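Local coordinates for protein GRMZM2G135359 pseudokinase (Zea mays, PDB 6CPY) that forms the kinase-like domain of a membrane-anchored maize receptor-like pseudokinase and may bind ATP, at residues R147-E159 with T177-S189. Numbering follows the deposited sequence.
Sequences RLRISMGIAYCLE and TVYLTDDFAAKVS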
loop_
_atom_site.group_PDB
_atom_site.type_symbol
_atom_site.label_atom_id
_atom_site.label_comp_id
_atom_site.label_asym_id
_atom_site.label_seq_id
_atom_site.Cartn_x
_atom_site.Cartn_y
_atom_site.Cartn_z
ATOM N N ARG A 147 1.204 1.133 16.678
ATOM C CA ARG A 147 -0.048 0.945 15.961
ATOM C C ARG A 147 -0.745 2.256 15.591
ATOM O O ARG A 147 -1.322 2.361 14.527
ATOM C CB ARG A 147 -0.970 0.013 16.727
ATOM C CG ARG A 147 -0.375 -1.375 16.821
ATOM C CD ARG A 147 -1.384 -2.433 17.186
ATOM N NE ARG A 147 -0.685 -3.623 17.660
ATOM C CZ ARG A 147 -1.219 -4.834 17.761
ATOM N NH1 ARG A 147 -2.472 -5.072 17.400
ATOM N NH2 ARG A 147 -0.479 -5.813 18.248
ATOM N N LEU A 148 -0.699 3.249 16.474
ATOM C CA LEU A 148 -1.266 4.548 16.163
ATOM C C LEU A 148 -0.492 5.265 15.064
ATOM O O LEU A 148 -1.094 5.860 14.184
ATOM C CB LEU A 148 -1.372 5.416 17.425
ATOM C CG LEU A 148 -2.744 5.275 18.110
ATOM C CD1 LEU A 148 -3.203 3.837 18.280
ATOM C CD2 LEU A 148 -2.718 5.997 19.449
ATOM N N ARG A 149 0.832 5.197 15.123
ATOM C CA ARG A 149 1.666 5.752 14.062
ATOM C C ARG A 149 1.373 5.134 12.703
ATOM O O ARG A 149 1.307 5.827 11.715
ATOM C CB ARG A 149 3.146 5.557 14.370
ATOM C CG ARG A 149 3.699 6.455 15.458
ATOM C CD ARG A 149 5.099 6.915 15.077
ATOM N NE ARG A 149 5.878 5.850 14.456
ATOM C CZ ARG A 149 6.827 6.027 13.532
ATOM N NH1 ARG A 149 7.146 7.239 13.077
ATOM N NH2 ARG A 149 7.463 4.975 13.049
ATOM N N ILE A 150 1.210 3.818 12.668
ATOM C CA ILE A 150 0.891 3.121 11.435
ATOM C C ILE A 150 -0.494 3.541 10.936
ATOM O O ILE A 150 -0.663 3.896 9.774
ATOM C CB ILE A 150 0.977 1.594 11.635
ATOM C CG1 ILE A 150 2.454 1.181 11.789
ATOM C CG2 ILE A 150 0.292 0.854 10.488
ATOM C CD1 ILE A 150 2.640 -0.183 12.417
ATOM N N SER A 151 -1.470 3.546 11.836
ATOM C CA SER A 151 -2.829 3.970 11.488
ATOM C C SER A 151 -2.884 5.393 10.892
ATOM O O SER A 151 -3.587 5.638 9.905
ATOM C CB SER A 151 -3.733 3.888 12.749
ATOM O OG SER A 151 -3.780 2.570 13.286
ATOM N N MET A 152 -2.154 6.322 11.495
ATOM C CA MET A 152 -2.137 7.708 11.036
ATOM C C MET A 152 -1.439 7.807 9.688
ATOM O O MET A 152 -1.962 8.433 8.761
ATOM C CB MET A 152 -1.452 8.626 12.050
ATOM C CG MET A 152 -1.755 10.109 11.842
ATOM S SD MET A 152 -3.503 10.493 12.109
ATOM C CE MET A 152 -3.839 9.129 13.197
ATOM N N GLY A 153 -0.271 7.170 9.575
ATOM C CA GLY A 153 0.477 7.135 8.312
ATOM C C GLY A 153 -0.364 6.675 7.139
ATOM O O GLY A 153 -0.343 7.296 6.073
ATOM N N ILE A 154 -1.107 5.587 7.332
ATOM C CA ILE A 154 -2.041 5.091 6.326
ATOM C C ILE A 154 -3.079 6.148 5.956
ATOM O O ILE A 154 -3.304 6.427 4.771
ATOM C CB ILE A 154 -2.734 3.781 6.769
ATOM C CG1 ILE A 154 -1.720 2.638 6.880
ATOM C CG2 ILE A 154 -3.806 3.383 5.775
ATOM C CD1 ILE A 154 -2.224 1.445 7.653
ATOM N N ALA A 155 -3.703 6.757 6.967
ATOM C CA ALA A 155 -4.715 7.772 6.711
ATOM C C ALA A 155 -4.161 8.955 5.910
ATOM O O ALA A 155 -4.807 9.409 4.966
ATOM C CB ALA A 155 -5.334 8.256 8.014
ATOM N N TYR A 156 -2.973 9.438 6.269
ATOM C CA TYR A 156 -2.354 10.575 5.558
ATOM C C TYR A 156 -2.050 10.231 4.099
ATOM O O TYR A 156 -2.224 11.074 3.225
ATOM C CB TYR A 156 -1.067 11.046 6.226
ATOM C CG TYR A 156 -1.239 11.832 7.514
ATOM C CD1 TYR A 156 -2.167 12.876 7.610
ATOM C CD2 TYR A 156 -0.422 11.582 8.615
ATOM C CE1 TYR A 156 -2.308 13.604 8.788
ATOM C CE2 TYR A 156 -0.542 12.320 9.789
ATOM C CZ TYR A 156 -1.496 13.316 9.876
ATOM O OH TYR A 156 -1.625 14.034 11.050
ATOM N N CYS A 157 -1.602 9.002 3.850
ATOM C CA CYS A 157 -1.365 8.540 2.473
ATOM C C CYS A 157 -2.675 8.494 1.684
ATOM O O CYS A 157 -2.780 9.055 0.575
ATOM C CB CYS A 157 -0.712 7.154 2.467
ATOM S SG CYS A 157 -0.318 6.567 0.802
ATOM N N LEU A 158 -3.684 7.846 2.254
ATOM C CA LEU A 158 -4.964 7.712 1.562
ATOM C C LEU A 158 -5.614 9.074 1.276
ATOM O O LEU A 158 -6.239 9.255 0.219
ATOM C CB LEU A 158 -5.922 6.808 2.342
ATOM C CG LEU A 158 -5.806 5.292 2.111
ATOM C CD1 LEU A 158 -4.373 4.803 2.083
ATOM C CD2 LEU A 158 -6.596 4.537 3.164
ATOM N N GLU A 159 -5.480 10.009 2.213
ATOM C CA GLU A 159 -5.987 11.376 2.037
ATOM C C GLU A 159 -5.239 12.066 0.888
ATOM O O GLU A 159 -5.842 12.756 0.056
ATOM C CB GLU A 159 -5.813 12.178 3.328
ATOM C CG GLU A 159 -6.295 13.629 3.267
ATOM C CD GLU A 159 -5.915 14.439 4.500
ATOM O OE1 GLU A 159 -4.849 14.177 5.106
ATOM O OE2 GLU A 159 -6.679 15.358 4.861
ATOM N N THR A 177 -0.809 -5.182 1.867
ATOM C CA THR A 177 -0.208 -4.191 0.976
ATOM C C THR A 177 0.350 -2.970 1.684
ATOM O O THR A 177 0.827 -2.047 1.021
ATOM C CB THR A 177 -1.183 -3.774 -0.141
ATOM O OG1 THR A 177 -2.268 -3.006 0.401
ATOM C CG2 THR A 177 -1.719 -5.007 -0.827
ATOM N N VAL A 178 0.311 -2.974 3.019
ATOM C CA VAL A 178 0.963 -1.952 3.822
ATOM C C VAL A 178 2.272 -2.520 4.337
ATOM O O VAL A 178 2.281 -3.538 5.040
ATOM C CB VAL A 178 0.103 -1.530 5.029
ATOM C CG1 VAL A 178 0.833 -0.492 5.861
ATOM C CG2 VAL A 178 -1.241 -1.001 4.561
ATOM N N TYR A 179 3.366 -1.863 3.977
ATOM C CA TYR A 179 4.697 -2.244 4.423
ATOM C C TYR A 179 5.170 -1.314 5.544
ATOM O O TYR A 179 4.614 -0.238 5.752
ATOM C CB TYR A 179 5.675 -2.229 3.246
ATOM C CG TYR A 179 5.443 -3.379 2.288
ATOM C CD1 TYR A 179 4.420 -3.335 1.349
ATOM C CD2 TYR A 179 6.228 -4.527 2.351
ATOM C CE1 TYR A 179 4.195 -4.398 0.490
ATOM C CE2 TYR A 179 6.017 -5.592 1.492
ATOM C CZ TYR A 179 4.999 -5.528 0.568
ATOM O OH TYR A 179 4.792 -6.597 -0.287
ATOM N N LEU A 180 6.190 -1.759 6.261
ATOM C CA LEU A 180 6.697 -1.062 7.439
ATOM C C LEU A 180 8.176 -0.715 7.274
ATOM O O LEU A 180 8.977 -1.584 6.936
ATOM C CB LEU A 180 6.513 -1.954 8.668
ATOM C CG LEU A 180 5.070 -2.399 8.932
ATOM C CD1 LEU A 180 4.990 -3.299 10.151
ATOM C CD2 LEU A 180 4.162 -1.188 9.118
ATOM N N THR A 181 8.511 0.546 7.535
ATOM C CA THR A 181 9.885 1.055 7.443
ATOM C C THR A 181 10.719 0.592 8.634
ATOM O O THR A 181 10.206 -0.068 9.540
ATOM C CB THR A 181 9.929 2.599 7.422
ATOM O OG1 THR A 181 9.531 3.122 8.702
ATOM C CG2 THR A 181 9.037 3.162 6.334
ATOM N N ASP A 182 12.004 0.953 8.630
ATOM C CA ASP A 182 12.930 0.549 9.697
ATOM C C ASP A 182 12.526 0.976 11.123
ATOM O O ASP A 182 12.941 0.328 12.091
ATOM C CB ASP A 182 14.367 1.009 9.381
ATOM C CG ASP A 182 14.493 2.516 9.217
ATOM O OD1 ASP A 182 13.474 3.244 9.297
ATOM O OD2 ASP A 182 15.636 2.974 8.994
ATOM N N ASP A 183 11.734 2.048 11.260
ATOM C CA ASP A 183 11.159 2.418 12.571
ATOM C C ASP A 183 9.627 2.271 12.607
ATOM O O ASP A 183 8.920 2.970 13.355
ATOM C CB ASP A 183 11.613 3.816 13.015
ATOM C CG ASP A 183 11.205 4.904 12.061
ATOM O OD1 ASP A 183 10.362 4.656 11.167
ATOM O OD2 ASP A 183 11.736 6.026 12.215
ATOM N N PHE A 184 9.145 1.331 11.800
ATOM C CA PHE A 184 7.750 0.901 11.775
ATOM C C PHE A 184 6.754 1.982 11.372
ATOM O O PHE A 184 5.618 1.980 11.829
ATOM C CB PHE A 184 7.382 0.236 13.103
ATOM C CG PHE A 184 8.177 -0.998 13.368
ATOM C CD1 PHE A 184 7.757 -2.221 12.878
ATOM C CD2 PHE A 184 9.395 -0.925 14.037
ATOM C CE1 PHE A 184 8.504 -3.364 13.089
ATOM C CE2 PHE A 184 10.155 -2.067 14.247
ATOM C CZ PHE A 184 9.703 -3.289 13.776
ATOM N N ALA A 185 7.172 2.902 10.509
ATOM C CA ALA A 185 6.224 3.797 9.863
ATOM C C ALA A 185 5.537 3.052 8.716
ATOM O O ALA A 185 6.100 2.116 8.138
ATOM C CB ALA A 185 6.918 5.045 9.349
ATOM N N ALA A 186 4.324 3.475 8.381
ATOM C CA ALA A 186 3.564 2.843 7.319
ATOM C C ALA A 186 4.026 3.302 5.939
ATOM O O ALA A 186 4.264 4.481 5.730
ATOM C CB ALA A 186 2.084 3.153 7.473
ATOM N N LYS A 187 4.115 2.354 5.008
ATOM C CA LYS A 187 4.176 2.647 3.581
ATOM C C LYS A 187 3.142 1.820 2.833
ATOM O O LYS A 187 3.282 0.596 2.672
ATOM C CB LYS A 187 5.599 2.434 3.030
ATOM C CG LYS A 187 6.482 3.664 3.221
ATOM C CD LYS A 187 7.820 3.558 2.494
ATOM C CE LYS A 187 8.690 4.764 2.765
ATOM N NZ LYS A 187 8.238 5.989 2.054
ATOM N N VAL A 188 2.073 2.488 2.408
ATOM C CA VAL A 188 1.042 1.860 1.599
ATOM C C VAL A 188 1.651 1.607 0.219
ATOM O O VAL A 188 2.380 2.453 -0.296
ATOM C CB VAL A 188 -0.201 2.745 1.448
ATOM C CG1 VAL A 188 -1.255 2.059 0.587
ATOM C CG2 VAL A 188 -0.769 3.100 2.824
ATOM N N SER A 189 1.360 0.449 -0.360
ATOM C CA SER A 189 1.992 0.069 -1.633
ATOM C C SER A 189 1.003 -0.195 -2.746
ATOM O O SER A 189 -0.186 -0.455 -2.513
ATOM C CB SER A 189 2.872 -1.154 -1.449
ATOM O OG SER A 189 2.101 -2.316 -1.237
HETATM O O HOH W 1 3.243 5.694 9.849
#
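Ile150 and Ile154, one turn apart on helix 147-159, rest on the face of the hairpin formed by strands 178-180 and 186-188. Both isoleucines hold CG1 anti to the carbonyl carbon (chi1 -71° and -66°) and extend to CD1. Ile150 CD1 reaches Leu180 CD2 at 3.8 Å, the two side chains crossing at about a right angle. Ile150 CG1 lies 3.3 Å from Phe184 O, a buried carbonyl oxygen for which no polar partner is modelled. Ile154 CD1 packs across both methyls of Val178, and its CG1 touches Ala186 CB at 3.9 Å. Ala186 points at the helix beside Gly153, whose lack of a side chain lets the strand come close: the Ile150 and Ala186 CA atoms are 4.9 Å apart. A bound water completes this junction, donating to Arg149 O and accepting from Ala186 N. In the protein kinase fold this is the C-lobe core, where the long helix 144-164, the counterpart of helix E, backs the small hairpin that follows the catalytic-loop region; strand 186-188 leads through Ser189 to the DFG-equivalent position just beyond it. Farther along the helix, Val188 CG2 touches Cys157 SG and Leu158 CD1, and also Ile154 CG1, with Cys157 SG 3.9 Å from Val188 CB. At the other end, the type I turn from Thr181 to Phe184 meets Arg149. The arginine chain bends at chi2 and chi3, carrying its guanidinium edge to Asp183, where Arg149 NH2 forms a salt bridge with Asp183 OD1 at 3.5 Å; its hydrogen bond is weak (157° at the hydrogen), with the carboxylate oxygen in the guanidinium plane. Thr181 OG1 braces the turn by accepting from Ala185 N. From the face of the hairpin turned away from the helix, Lys187 forms a salt bridge with Glu123.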